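Local coordinates for protein Isomerase/lactonizing enzyme (Agrobacterium fabrum str. C58, PDB 2NQL) that belongs to the mandelate racemase/muconate lactonizing enzyme group of the enolase superfamily and carries a sodium ion in its barrel domain, at residues A305-G319 with L334-I346. Sequence-based numbering, arbitrary orientation.
Sequences AAEHGIDVIPHATVG and LSMLKGHEFQHSI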
loop_
_atom_site.group_PDB
_atom_site.type_symbol
_atom_site.label_atom_id
_atom_site.label_comp_id
_atom_site.label_asym_id
_atom_site.label_seq_id
_atom_site.Cartn_x
_atom_site.Cartn_y
_atom_site.Cartn_z
ATOM N N ALA A 305 -19.911 -2.131 8.519
ATOM C CA ALA A 305 -20.069 -2.398 9.945
ATOM C C ALA A 305 -21.543 -2.588 10.323
ATOM O O ALA A 305 -21.868 -3.499 11.103
ATOM C CB ALA A 305 -19.447 -1.279 10.777
ATOM N N ALA A 306 -22.404 -1.732 9.772
ATOM C CA ALA A 306 -23.868 -1.837 9.967
ATOM C C ALA A 306 -24.436 -3.161 9.480
ATOM O O ALA A 306 -25.309 -3.744 10.140
ATOM C CB ALA A 306 -24.612 -0.655 9.320
ATOM N N GLU A 307 -23.917 -3.655 8.358
ATOM C CA GLU A 307 -24.296 -4.976 7.830
ATOM C C GLU A 307 -24.023 -6.139 8.772
ATOM O O GLU A 307 -24.672 -7.185 8.670
ATOM C CB GLU A 307 -23.623 -5.251 6.481
ATOM C CG GLU A 307 -24.224 -4.488 5.310
ATOM C CD GLU A 307 -23.322 -4.492 4.078
ATOM O OE1 GLU A 307 -22.675 -5.529 3.806
ATOM O OE2 GLU A 307 -23.262 -3.455 3.379
ATOM N N HIS A 308 -23.056 -5.975 9.670
ATOM C CA HIS A 308 -22.541 -7.082 10.446
ATOM C C HIS A 308 -22.629 -6.834 11.944
ATOM O O HIS A 308 -22.106 -7.614 12.756
ATOM C CB HIS A 308 -21.127 -7.424 9.979
ATOM C CG HIS A 308 -21.097 -8.038 8.615
ATOM N ND1 HIS A 308 -21.256 -9.392 8.405
ATOM C CD2 HIS A 308 -20.873 -7.490 7.396
ATOM C CE1 HIS A 308 -21.155 -9.647 7.111
ATOM N NE2 HIS A 308 -20.924 -8.509 6.478
ATOM N N GLY A 309 -23.315 -5.741 12.298
ATOM C CA GLY A 309 -23.482 -5.327 13.681
ATOM C C GLY A 309 -22.179 -5.078 14.408
ATOM O O GLY A 309 -22.050 -5.407 15.578
ATOM N N ILE A 310 -21.199 -4.519 13.697
ATOM C CA ILE A 310 -19.896 -4.194 14.277
ATOM C C ILE A 310 -19.956 -2.724 14.707
ATOM O O ILE A 310 -20.373 -1.877 13.915
ATOM C CB ILE A 310 -18.750 -4.437 13.223
ATOM C CG1 ILE A 310 -18.725 -5.936 12.840
ATOM C CG2 ILE A 310 -17.373 -3.984 13.786
ATOM C CD1 ILE A 310 -17.841 -6.312 11.657
ATOM N N ASP A 311 -19.565 -2.435 15.956
ATOM C CA ASP A 311 -19.470 -1.040 16.450
ATOM C C ASP A 311 -18.360 -0.253 15.739
ATOM O O ASP A 311 -17.365 -0.822 15.329
ATOM C CB ASP A 311 -19.221 -1.021 17.957
ATOM C CG ASP A 311 -20.430 -1.517 18.752
ATOM O OD1 ASP A 311 -21.539 -1.568 18.190
ATOM O OD2 ASP A 311 -20.269 -1.848 19.935
ATOM N N VAL A 312 -18.555 1.049 15.590
ATOM C CA VAL A 312 -17.556 1.924 14.968
ATOM C C VAL A 312 -17.083 2.946 16.008
ATOM O O VAL A 312 -17.887 3.728 16.542
ATOM C CB VAL A 312 -18.134 2.634 13.734
ATOM C CG1 VAL A 312 -17.096 3.579 13.120
ATOM C CG2 VAL A 312 -18.645 1.597 12.698
ATOM N N ILE A 313 -15.790 2.898 16.321
ATOM C CA ILE A 313 -15.162 3.854 17.246
ATOM C C ILE A 313 -13.871 4.374 16.591
ATOM O O ILE A 313 -12.808 3.762 16.755
ATOM C CB ILE A 313 -14.892 3.212 18.640
ATOM C CG1 ILE A 313 -16.175 2.578 19.213
ATOM C CG2 ILE A 313 -14.338 4.243 19.621
ATOM C CD1 ILE A 313 -15.970 1.809 20.485
ATOM N N PRO A 314 -13.983 5.450 15.785
ATOM C CA PRO A 314 -12.861 5.947 14.999
ATOM C C PRO A 314 -11.653 6.399 15.800
ATOM O O PRO A 314 -11.760 6.831 16.966
ATOM C CB PRO A 314 -13.462 7.103 14.207
ATOM C CG PRO A 314 -14.918 6.767 14.105
ATOM C CD PRO A 314 -15.199 6.222 15.486
ATOM N N HIS A 315 -10.514 6.259 15.136
ATOM C CA HIS A 315 -9.198 6.636 15.607
ATOM C C HIS A 315 -9.011 8.154 15.492
ATOM O O HIS A 315 -9.737 8.851 14.748
ATOM C CB HIS A 315 -8.217 5.882 14.685
ATOM C CG HIS A 315 -6.761 6.073 14.996
ATOM N ND1 HIS A 315 -5.937 6.859 14.221
ATOM C CD2 HIS A 315 -5.970 5.527 15.946
ATOM C CE1 HIS A 315 -4.705 6.801 14.691
ATOM N NE2 HIS A 315 -4.695 5.990 15.732
ATOM N N ALA A 316 -8.024 8.659 16.225
ATOM C CA ALA A 316 -7.563 10.039 16.093
ATOM C C ALA A 316 -6.050 10.095 16.274
ATOM O O ALA A 316 -5.442 9.209 16.918
ATOM C CB ALA A 316 -8.273 10.953 17.134
ATOM N N THR A 317 -5.442 11.137 15.726
ATOM C CA THR A 317 -4.006 11.188 15.594
ATOM C C THR A 317 -3.473 12.610 15.432
ATOM O O THR A 317 -4.239 13.569 15.383
ATOM C CB THR A 317 -3.527 10.262 14.436
ATOM O OG1 THR A 317 -2.107 10.110 14.527
ATOM C CG2 THR A 317 -3.889 10.826 13.086
ATOM N N VAL A 318 -2.148 12.733 15.360
ATOM C CA VAL A 318 -1.461 13.971 15.032
ATOM C C VAL A 318 -1.983 14.512 13.699
ATOM O O VAL A 318 -2.016 13.808 12.696
ATOM C CB VAL A 318 0.069 13.699 14.933
ATOM C CG1 VAL A 318 0.812 14.828 14.217
ATOM C CG2 VAL A 318 0.649 13.437 16.347
ATOM N N GLY A 319 -2.399 15.766 13.715
ATOM C CA GLY A 319 -2.864 16.430 12.511
ATOM C C GLY A 319 -3.328 17.819 12.884
ATOM O O GLY A 319 -3.336 18.172 14.071
ATOM N N LEU A 334 -23.273 7.629 11.029
ATOM C CA LEU A 334 -23.116 6.177 11.122
ATOM C C LEU A 334 -23.945 5.586 12.244
ATOM O O LEU A 334 -23.774 5.940 13.408
ATOM C CB LEU A 334 -21.641 5.776 11.279
ATOM C CG LEU A 334 -20.645 6.264 10.205
ATOM C CD1 LEU A 334 -19.198 5.788 10.500
ATOM C CD2 LEU A 334 -21.076 5.816 8.816
ATOM N N SER A 335 -24.840 4.667 11.878
ATOM C CA SER A 335 -25.722 3.982 12.836
ATOM C C SER A 335 -24.970 3.169 13.894
ATOM O O SER A 335 -25.428 3.050 15.035
ATOM C CB SER A 335 -26.720 3.104 12.082
ATOM O OG SER A 335 -26.041 2.040 11.429
ATOM N N MET A 336 -23.801 2.635 13.525
ATOM C CA MET A 336 -23.000 1.844 14.435
ATOM C C MET A 336 -21.989 2.644 15.284
ATOM O O MET A 336 -21.242 2.049 16.070
ATOM C CB MET A 336 -22.262 0.753 13.653
ATOM C CG MET A 336 -23.161 -0.174 12.856
ATOM S SD MET A 336 -24.431 -0.966 13.895
ATOM C CE MET A 336 -23.485 -1.840 15.134
ATOM N N LEU A 337 -21.958 3.968 15.121
ATOM C CA LEU A 337 -21.075 4.814 15.936
ATOM C C LEU A 337 -21.366 4.725 17.439
ATOM O O LEU A 337 -22.485 5.010 17.884
ATOM C CB LEU A 337 -21.123 6.277 15.495
ATOM C CG LEU A 337 -20.050 7.143 16.186
ATOM C CD1 LEU A 337 -18.737 6.977 15.462
ATOM C CD2 LEU A 337 -20.459 8.582 16.164
ATOM N N LYS A 338 -20.349 4.350 18.208
ATOM C CA LYS A 338 -20.438 4.385 19.664
ATOM C C LYS A 338 -19.752 5.598 20.291
ATOM O O LYS A 338 -20.105 6.021 21.389
ATOM C CB LYS A 338 -19.944 3.079 20.270
ATOM C CG LYS A 338 -20.796 1.870 19.853
ATOM C CD LYS A 338 -22.202 1.947 20.466
ATOM C CE LYS A 338 -23.043 0.727 20.152
ATOM N NZ LYS A 338 -23.570 0.760 18.739
ATOM N N GLY A 339 -18.784 6.154 19.574
ATOM C CA GLY A 339 -18.029 7.327 20.013
ATOM C C GLY A 339 -16.719 7.369 19.235
ATOM O O GLY A 339 -16.606 6.747 18.169
ATOM N N HIS A 340 -15.732 8.081 19.756
ATOM C CA HIS A 340 -14.589 8.534 18.937
ATOM C C HIS A 340 -13.379 8.804 19.826
ATOM O O HIS A 340 -13.493 9.356 20.935
ATOM C CB HIS A 340 -15.022 9.779 18.151
ATOM C CG HIS A 340 -14.185 10.097 16.942
ATOM N ND1 HIS A 340 -12.849 10.444 17.017
ATOM C CD2 HIS A 340 -14.527 10.185 15.628
ATOM C CE1 HIS A 340 -12.401 10.722 15.801
ATOM N NE2 HIS A 340 -13.397 10.561 14.938
ATOM N N GLU A 341 -12.207 8.380 19.361
ATOM C CA GLU A 341 -10.965 8.715 20.061
ATOM C C GLU A 341 -10.755 10.230 20.163
ATOM O O GLU A 341 -11.047 10.980 19.220
ATOM C CB GLU A 341 -9.777 8.025 19.399
ATOM C CG GLU A 341 -8.495 8.077 20.219
ATOM C CD GLU A 341 -7.398 7.196 19.653
ATOM O OE1 GLU A 341 -7.543 6.723 18.525
ATOM O OE2 GLU A 341 -6.389 6.973 20.331
ATOM N N PHE A 342 -10.295 10.655 21.341
ATOM C CA PHE A 342 -9.956 12.041 21.614
ATOM C C PHE A 342 -8.518 12.140 22.148
ATOM O O PHE A 342 -8.183 11.644 23.229
ATOM C CB PHE A 342 -10.986 12.653 22.597
ATOM C CG PHE A 342 -10.646 14.049 23.082
ATOM C CD1 PHE A 342 -10.491 15.127 22.191
ATOM C CD2 PHE A 342 -10.528 14.302 24.456
ATOM C CE1 PHE A 342 -10.216 16.420 22.660
ATOM C CE2 PHE A 342 -10.256 15.618 24.922
ATOM C CZ PHE A 342 -10.088 16.656 24.029
ATOM N N GLN A 343 -7.666 12.773 21.350
ATOM C CA GLN A 343 -6.280 13.025 21.714
ATOM C C GLN A 343 -6.182 14.434 22.254
ATOM O O GLN A 343 -5.878 15.369 21.511
ATOM C CB GLN A 343 -5.386 12.895 20.477
ATOM C CG GLN A 343 -5.322 11.497 19.893
ATOM C CD GLN A 343 -4.124 10.730 20.390
ATOM O OE1 GLN A 343 -4.252 9.815 21.207
ATOM N NE2 GLN A 343 -2.941 11.106 19.909
ATOM N N HIS A 344 -6.459 14.585 23.546
ATOM C CA HIS A 344 -6.527 15.885 24.180
ATOM C C HIS A 344 -5.285 16.750 23.943
ATOM O O HIS A 344 -5.399 17.937 23.665
ATOM C CB HIS A 344 -6.807 15.695 25.678
ATOM C CG HIS A 344 -5.837 14.781 26.368
ATOM N ND1 HIS A 344 -4.740 15.249 27.060
ATOM C CD2 HIS A 344 -5.779 13.430 26.439
ATOM C CE1 HIS A 344 -4.065 14.226 27.557
ATOM N NE2 HIS A 344 -4.673 13.110 27.193
ATOM N N SER A 345 -4.112 16.115 23.985
ATOM C CA SER A 345 -2.823 16.778 23.896
ATOM C C SER A 345 -2.558 17.334 22.507
ATOM O O SER A 345 -1.713 18.201 22.347
ATOM C CB SER A 345 -1.737 15.741 24.157
ATOM O OG SER A 345 -1.878 15.152 25.434
ATOM N N ILE A 346 -3.249 16.792 21.506
ATOM C CA ILE A 346 -3.097 17.249 20.123
ATOM C C ILE A 346 -4.184 18.288 19.817
ATOM O O ILE A 346 -3.913 19.350 19.250
ATOM C CB ILE A 346 -3.234 16.040 19.122
ATOM C CG1 ILE A 346 -2.177 14.956 19.402
ATOM C CG2 ILE A 346 -3.155 16.527 17.656
ATOM C CD1 ILE A 346 -0.715 15.429 19.279
#
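Pro314 lies over one face of the His340 imidazole, just past strand 311-312, beside strand 340-342 of the enolase-superfamily TIM barrel. It is a CH-pi contact: Pro314 CB stands 3.8 Å from the ring centroid, 26° off the normal. The ring is held at both nitrogens. ND1 donates to Glu341 O at 2.9 Å, with the acceptor close to the ring plane, and NE2 bonds Ser327 of helix 322-331. Pro314 O accepts the backbone N-H of Glu341. Earlier in both segments, Val312 and Leu337 form a single bridge. Beside it, Met336 folds back on itself (chi2 -56°) against the last turn of helix 295-308, with its CG 3.4 Å from Ala306 CA. At the solvent side, Lys338 NZ reaches Asp311 OD1 at 3.1 Å from above the carboxylate plane, a salt bridge. His315, whose side chain comes within about 3 Å of the sodium ion, lies alongside Glu341, ring and carboxylate planes 72° apart. His315 CD2 is 3.2 Å from Glu341 OE1. His315 ND1 bonds Glu289, its NE2 a glycerol. Glu341 extends from a CG anti to N. Its OE2 bonds Ser158; OE1 accepts the N-H of Ala316 from above the carboxylate plane, N to OE1 3.0 Å.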